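Local atomic coordinates of FeeM (PDB entry 2G0B), a protein that joins fatty acyl chains to an amino acid as an N-acyl amino acid synthase, probably drawing them from acyl carrier protein and yielding N-dodecanoyl-L-tyrosine. Residues F52-G57 and A120-T125; Y61-I66 and Q99-H104. All coordinates share one frame; numbering follows the deposited sequence.

Contact 1: residues F52-G57 and A120-T125. With NLT (N-dodecanoyl-L-tyrosine), chain I.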
loop_
_atom_site.group_PDB
_atom_site.type_symbol
_atom_site.label_atom_id
_atom_site.label_comp_id
_atom_site.label_asym_id
_atom_site.label_seq_id
_atom_site.Cartn_x
_atom_site.Cartn_y
_atom_site.Cartn_z
ATOM N N PHE A 52 -6.961 1.374 5.825
ATOM C CA PHE A 52 -6.479 1.193 7.183
ATOM C C PHE A 52 -5.865 2.501 7.672
ATOM O O PHE A 52 -5.491 3.358 6.865
ATOM C CB PHE A 52 -5.443 0.072 7.243
ATOM C CG PHE A 52 -5.949 -1.243 6.755
ATOM C CD1 PHE A 52 -6.755 -2.036 7.558
ATOM C CD2 PHE A 52 -5.623 -1.695 5.492
ATOM C CE1 PHE A 52 -7.229 -3.264 7.102
ATOM C CE2 PHE A 52 -6.095 -2.916 5.030
ATOM C CZ PHE A 52 -6.901 -3.700 5.836
ATOM N N GLY A 53 -5.773 2.657 8.988
ATOM C CA GLY A 53 -5.207 3.848 9.571
ATOM C C GLY A 53 -4.318 3.548 10.756
ATOM O O GLY A 53 -4.412 2.489 11.369
ATOM N N LEU A 54 -3.453 4.497 11.075
ATOM C CA LEU A 54 -2.514 4.358 12.159
ATOM C C LEU A 54 -2.609 5.585 13.018
ATOM O O LEU A 54 -2.410 6.701 12.540
ATOM C CB LEU A 54 -1.102 4.207 11.607
ATOM C CG LEU A 54 0.015 3.752 12.546
ATOM C CD1 LEU A 54 -0.381 2.531 13.351
ATOM C CD2 LEU A 54 1.268 3.479 11.757
ATOM N N PHE A 55 -2.894 5.371 14.299
ATOM C CA PHE A 55 -3.184 6.451 15.233
ATOM C C PHE A 55 -2.146 6.580 16.334
ATOM O O PHE A 55 -1.817 5.605 17.014
ATOM C CB PHE A 55 -4.554 6.238 15.878
ATOM C CG PHE A 55 -5.690 6.294 14.918
ATOM C CD1 PHE A 55 -6.106 5.153 14.249
ATOM C CD2 PHE A 55 -6.369 7.479 14.702
ATOM C CE1 PHE A 55 -7.134 5.205 13.373
ATOM C CE2 PHE A 55 -7.410 7.531 13.829
ATOM C CZ PHE A 55 -7.796 6.395 13.165
ATOM N N ASN A 56 -1.653 7.798 16.521
ATOM C CA ASN A 56 -0.830 8.120 17.667
ATOM C C ASN A 56 -1.723 8.669 18.741
ATOM O O ASN A 56 -2.027 9.864 18.749
ATOM C CB ASN A 56 0.220 9.162 17.308
ATOM C CG ASN A 56 1.497 8.986 18.076
ATOM O OD1 ASN A 56 1.496 8.468 19.200
ATOM N ND2 ASN A 56 2.611 9.414 17.479
ATOM N N GLY A 57 -2.182 7.784 19.625
ATOM C CA GLY A 57 -3.062 8.159 20.705
ATOM C C GLY A 57 -4.273 8.896 20.202
ATOM O O GLY A 57 -4.580 9.997 20.683
ATOM N N ALA A 120 5.650 1.447 9.859
ATOM C CA ALA A 120 4.290 1.136 9.444
ATOM C C ALA A 120 4.058 -0.384 9.482
ATOM O O ALA A 120 3.155 -0.908 8.814
ATOM C CB ALA A 120 4.037 1.665 8.074
ATOM N N ALA A 121 4.871 -1.074 10.282
ATOM C CA ALA A 121 4.792 -2.521 10.434
ATOM C C ALA A 121 3.385 -3.018 10.808
ATOM O O ALA A 121 2.926 -4.035 10.289
ATOM C CB ALA A 121 5.815 -2.995 11.453
ATOM N N SER A 122 2.698 -2.292 11.688
ATOM C CA SER A 122 1.363 -2.711 12.120
ATOM C C SER A 122 0.334 -2.493 11.027
ATOM O O SER A 122 -0.617 -3.246 10.931
ATOM C CB SER A 122 0.943 -2.012 13.413
ATOM O OG SER A 122 0.666 -0.651 13.176
ATOM N N LEU A 123 0.546 -1.480 10.186
ATOM C CA LEU A 123 -0.292 -1.281 9.001
ATOM C C LEU A 123 -0.100 -2.429 8.002
ATOM O O LEU A 123 -1.058 -2.884 7.386
ATOM C CB LEU A 123 0.024 0.051 8.322
ATOM C CG LEU A 123 -0.632 1.333 8.841
ATOM C CD1 LEU A 123 -0.092 2.531 8.087
ATOM C CD2 LEU A 123 -2.127 1.279 8.730
ATOM N N PHE A 124 1.147 -2.892 7.859
ATOM C CA PHE A 124 1.474 -3.988 6.943
ATOM C C PHE A 124 0.886 -5.310 7.404
ATOM O O PHE A 124 0.384 -6.083 6.588
ATOM C CB PHE A 124 2.986 -4.135 6.773
ATOM C CG PHE A 124 3.640 -2.998 6.032
ATOM C CD1 PHE A 124 5.014 -2.802 6.127
ATOM C CD2 PHE A 124 2.900 -2.135 5.233
ATOM C CE1 PHE A 124 5.635 -1.762 5.451
ATOM C CE2 PHE A 124 3.523 -1.089 4.549
ATOM C CZ PHE A 124 4.886 -0.907 4.659
ATOM N N THR A 125 0.946 -5.571 8.711
ATOM C CA THR A 125 0.345 -6.786 9.276
ATOM C C THR A 125 -1.144 -6.853 8.967
ATOM O O THR A 125 -1.686 -7.926 8.659
ATOM C CB THR A 125 0.539 -6.871 10.801
ATOM O OG1 THR A 125 1.857 -6.449 11.163
ATOM C CG2 THR A 125 0.533 -8.287 11.203
HETATM N N NLT I . 2.368 3.669 -4.140
HETATM C C1 NLT I . 2.388 3.290 -2.856
HETATM O OL NLT I . 1.837 3.914 -1.955
HETATM C C2 NLT I . 3.170 2.022 -2.551
HETATM C C3 NLT I . 2.431 1.084 -1.587
HETATM C C4 NLT I . 3.400 0.131 -0.868
HETATM C C5 NLT I . 2.662 -0.785 0.114
HETATM C C6 NLT I . 3.512 -1.968 0.579
HETATM C C7 NLT I . 2.660 -3.045 1.253
HETATM C C8 NLT I . 3.515 -3.968 2.113
HETATM C C9 NLT I . 2.711 -5.107 2.757
HETATM C C10 NLT I . 3.547 -6.385 2.709
HETATM C C11 NLT I . 2.822 -7.635 3.206
HETATM C C12 NLT I . 3.824 -8.776 3.390
HETATM C CA NLT I . 1.773 4.912 -4.634
HETATM C CB NLT I . 1.976 5.028 -6.141
HETATM C CG NLT I . 3.293 5.694 -6.474
HETATM C CD2 NLT I . 3.564 6.981 -6.028
HETATM C CE2 NLT I . 4.770 7.584 -6.337
HETATM C CZ NLT I . 5.699 6.908 -7.103
HETATM C CE1 NLT I . 5.437 5.619 -7.547
HETATM C CD1 NLT I . 4.232 5.012 -7.235
HETATM O OH NLT I . 6.852 7.489 -7.399
HETATM C C NLT I . 0.294 4.978 -4.390
HETATM O O NLT I . -0.367 3.923 -4.491
HETATM O O2 NLT I . -0.231 6.083 -4.097
#
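Leu54 turns its CG to the side opposite its backbone N (chi1 -167°), while Leu123 carries CG beside its own N and opposite its carbonyl carbon (chi1 -83°); together these rotations bring the two leucine side chains into a slanting crossing between strand 52-56 and helix 121-125. Their meeting is broad: Leu54 CB lies 4.0 Å from Leu123 CG, and Leu54 CD2 lies 4.0 Å from Leu123 CD1. The second branch of Leu123 reaches on to the strand backbone, where Leu123 CD2 is 3.7 Å from Gly53 O. Leu123 CD2 also lies 3.8 Å from Phe52 CB, although the phenyl ring of Phe52 leads away from the helix. At the more exposed border, Leu54 CD1 packs against Ser122 OG. No hydrogen bond crosses, so apolar packing carries the contact. The element formed is a helix laid on one face of a mixed sheet, consistent with the acetyltransferase-like fold of this family; the short segments run close to antiparallel, at 151°, with axes 8.7 Å apart. Ala9 of the edge strand 7-11 also touches both Leu54 and Ser122. Ala120 occupies the N-cap position, and its O accepts the Phe124 N-H, the bond spanning 3.0 Å from Phe124 N to Ala120 O. That same oxygen lies over one face of the Phe124 ring, towards the rim. Over the opposite face, also off-centre, passes the acyl chain of N-dodecanoyl-L-tyrosine, whose C8 is 3.7 Å from Phe124 CD2.

Contact 2: residues Y61-I66 and Q99-H104. With NLT (N-dodecanoyl-L-tyrosine), chain I.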
loop_
_atom_site.group_PDB
_atom_site.type_symbol
_atom_site.label_atom_id
_atom_site.label_comp_id
_atom_site.label_asym_id
_atom_site.label_seq_id
_atom_site.Cartn_x
_atom_site.Cartn_y
_atom_site.Cartn_z
ATOM N N TYR A 61 -1.996 9.423 11.926
ATOM C CA TYR A 61 -0.738 9.853 11.342
ATOM C C TYR A 61 -0.304 9.069 10.123
ATOM O O TYR A 61 0.562 9.515 9.379
ATOM C CB TYR A 61 0.384 9.939 12.392
ATOM C CG TYR A 61 0.942 8.628 12.915
ATOM C CD1 TYR A 61 2.072 8.043 12.333
ATOM C CD2 TYR A 61 0.403 8.024 14.055
ATOM C CE1 TYR A 61 2.618 6.866 12.840
ATOM C CE2 TYR A 61 0.942 6.845 14.577
ATOM C CZ TYR A 61 2.052 6.275 13.965
ATOM O OH TYR A 61 2.590 5.112 14.457
ATOM N N GLY A 62 -0.919 7.919 9.899
ATOM C CA GLY A 62 -0.523 7.071 8.795
ATOM C C GLY A 62 -1.670 6.280 8.257
ATOM O O GLY A 62 -2.595 5.954 8.983
ATOM N N THR A 63 -1.613 5.963 6.973
ATOM C CA THR A 63 -2.703 5.253 6.321
ATOM C C THR A 63 -2.213 4.365 5.194
ATOM O O THR A 63 -1.165 4.616 4.606
ATOM C CB THR A 63 -3.768 6.247 5.811
ATOM O OG1 THR A 63 -4.712 5.553 4.998
ATOM C CG2 THR A 63 -3.167 7.268 4.854
ATOM N N ILE A 64 -2.963 3.301 4.928
ATOM C CA ILE A 64 -2.704 2.410 3.795
ATOM C C ILE A 64 -4.021 1.804 3.329
ATOM O O ILE A 64 -4.891 1.509 4.137
ATOM C CB ILE A 64 -1.641 1.294 4.163
ATOM C CG1 ILE A 64 -1.039 0.675 2.903
ATOM C CG2 ILE A 64 -2.238 0.211 5.066
ATOM C CD1 ILE A 64 0.308 0.017 3.124
ATOM N N SER A 65 -4.191 1.677 2.026
ATOM C CA SER A 65 -5.392 1.050 1.490
ATOM C C SER A 65 -5.074 -0.147 0.601
ATOM O O SER A 65 -3.938 -0.348 0.189
ATOM C CB SER A 65 -6.250 2.062 0.727
ATOM O OG SER A 65 -6.519 3.211 1.505
ATOM N N ILE A 66 -6.094 -0.943 0.327
ATOM C CA ILE A 66 -5.966 -2.086 -0.561
ATOM C C ILE A 66 -7.191 -2.154 -1.479
ATOM O O ILE A 66 -8.321 -2.038 -1.012
ATOM C CB ILE A 66 -5.776 -3.403 0.262
ATOM C CG1 ILE A 66 -6.023 -4.634 -0.605
ATOM C CG2 ILE A 66 -6.670 -3.430 1.491
ATOM C CD1 ILE A 66 -5.143 -5.809 -0.236
ATOM N N GLN A 99 -2.029 3.997 -1.822
ATOM C CA GLN A 99 -2.195 5.191 -0.955
ATOM C C GLN A 99 -1.564 5.046 0.441
ATOM O O GLN A 99 -2.156 5.432 1.457
ATOM C CB GLN A 99 -3.673 5.630 -0.850
ATOM C CG GLN A 99 -4.338 5.997 -2.171
ATOM C CD GLN A 99 -4.137 7.459 -2.579
ATOM O OE1 GLN A 99 -3.211 7.783 -3.333
ATOM N NE2 GLN A 99 -5.027 8.328 -2.121
ATOM N N PHE A 100 -0.368 4.468 0.473
ATOM C CA PHE A 100 0.407 4.363 1.691
ATOM C C PHE A 100 1.087 5.703 1.962
ATOM O O PHE A 100 1.819 6.226 1.112
ATOM C CB PHE A 100 1.439 3.243 1.557
ATOM C CG PHE A 100 2.439 3.194 2.677
ATOM C CD1 PHE A 100 2.031 3.225 3.995
ATOM C CD2 PHE A 100 3.788 3.091 2.405
ATOM C CE1 PHE A 100 2.943 3.182 5.010
ATOM C CE2 PHE A 100 4.711 3.043 3.423
ATOM C CZ PHE A 100 4.289 3.087 4.724
ATOM N N ALA A 101 0.822 6.263 3.138
ATOM C CA ALA A 101 1.360 7.560 3.517
ATOM C C ALA A 101 1.453 7.679 5.015
ATOM O O ALA A 101 0.608 7.160 5.731
ATOM C CB ALA A 101 0.498 8.693 2.946
ATOM N N MET A 102 2.518 8.332 5.480
ATOM C CA MET A 102 2.723 8.629 6.892
ATOM C C MET A 102 3.038 10.103 6.999
ATOM O O MET A 102 3.739 10.644 6.151
ATOM C CB MET A 102 3.907 7.829 7.463
ATOM C CG MET A 102 3.911 6.330 7.164
ATOM S SD MET A 102 3.343 5.378 8.535
ATOM C CE MET A 102 4.652 5.619 9.720
ATOM N N ASP A 103 2.525 10.755 8.033
ATOM C CA ASP A 103 2.850 12.154 8.296
ATOM C C ASP A 103 3.983 12.229 9.324
ATOM O O ASP A 103 3.771 11.951 10.514
ATOM C CB ASP A 103 1.609 12.905 8.798
ATOM C CG ASP A 103 1.828 14.423 8.913
ATOM O OD1 ASP A 103 2.897 14.935 8.497
ATOM O OD2 ASP A 103 0.972 15.184 9.403
ATOM N N HIS A 104 5.173 12.639 8.864
ATOM C CA HIS A 104 6.384 12.652 9.700
ATOM C C HIS A 104 6.332 13.658 10.867
ATOM O O HIS A 104 7.092 13.535 11.839
ATOM C CB HIS A 104 7.648 12.871 8.834
ATOM C CG HIS A 104 7.981 14.320 8.593
ATOM N ND1 HIS A 104 7.500 15.024 7.508
ATOM C CD2 HIS A 104 8.736 15.196 9.305
ATOM C CE1 HIS A 104 7.943 16.269 7.562
ATOM N NE2 HIS A 104 8.696 16.398 8.642
HETATM N N NLT I . 2.368 3.669 -4.140
HETATM C C1 NLT I . 2.388 3.290 -2.856
HETATM O OL NLT I . 1.837 3.914 -1.955
HETATM C C2 NLT I . 3.170 2.022 -2.551
HETATM C C3 NLT I . 2.431 1.084 -1.587
HETATM C C4 NLT I . 3.400 0.131 -0.868
HETATM C C5 NLT I . 2.662 -0.785 0.114
HETATM C C6 NLT I . 3.512 -1.968 0.579
HETATM C C7 NLT I . 2.660 -3.045 1.253
HETATM C C8 NLT I . 3.515 -3.968 2.113
HETATM C C9 NLT I . 2.711 -5.107 2.757
HETATM C C10 NLT I . 3.547 -6.385 2.709
HETATM C C11 NLT I . 2.822 -7.635 3.206
HETATM C C12 NLT I . 3.824 -8.776 3.390
HETATM C CA NLT I . 1.773 4.912 -4.634
HETATM C CB NLT I . 1.976 5.028 -6.141
HETATM C CG NLT I . 3.293 5.694 -6.474
HETATM C CD2 NLT I . 3.564 6.981 -6.028
HETATM C CE2 NLT I . 4.770 7.584 -6.337
HETATM C CZ NLT I . 5.699 6.908 -7.103
HETATM C CE1 NLT I . 5.437 5.619 -7.547
HETATM C CD1 NLT I . 4.232 5.012 -7.235
HETATM O OH NLT I . 6.852 7.489 -7.399
HETATM C C NLT I . 0.294 4.978 -4.390
HETATM O O NLT I . -0.367 3.923 -4.491
HETATM O O2 NLT I . -0.231 6.083 -4.097
#
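An antiparallel strand pair inside the central sheet brings Thr63 opposite Ala101 as a hydrogen-bonded pair and Gly62 opposite Met102 as a non-hydrogen-bonded one. Thr63 N donates to Ala101 O at 2.8 Å, and Ala101 N returns a bond to Thr63 O at 3.0 Å. Further on, Asp103 N meets Tyr61 O at 2.7 Å, nearly in line with the carbonyl bond. Side chains extend the pairing: Met102, bent at both chi2 and chi3, sets its CE at the edge of the Tyr61 ring, 3.9 Å from Tyr61 CE1, and Ile64 CD1 lies 3.7 Å from Phe100 CD1. At Gln99 the positive phi (55°) interrupts the extended backbone. Here two successive N-H groups serve the product: Gln99 N donates to the carboxylate atom NLT O at 3.1 Å. Phe100 N makes a weak bond of 3.3 Å to the amide oxygen NLT OL. Ile64 CD1 touches the acyl chain at C5. On the far side of strand 61-66, Tyr61 and Gly62 form a classic beta bulge against Leu54 of strand 49-56. Helix 15-31 covers the face bearing Thr63 and Ala101 through Val25, while helix 121-133 packs on Ile64 with Leu123, Phe124 and Val127.

How the contacts relate
Both contacts are buried, but contact 2 lies nearer the middle of the chain, its centre about 8 Å from the chain centre against about 12 Å for contact 1. They share one sheet: strands 49-56 and 59-68 are neighbours, joined where Phe52 N meets Ile64 O at 2.7 Å, a probable hydrogen bond. Contact 2 is also nested along the chain within the loop that contact 1 closes. Their chemistry differs with position. Helix against sheet uses branched apolar side chains, whereas strand against strand relies chiefly on backbone hydrogen bonds, with side-chain packing added. Contact 1 meets the product's acyl chain through the Phe124 ring; contact 2 adds N-H groups for the polar head to its own apolar touches.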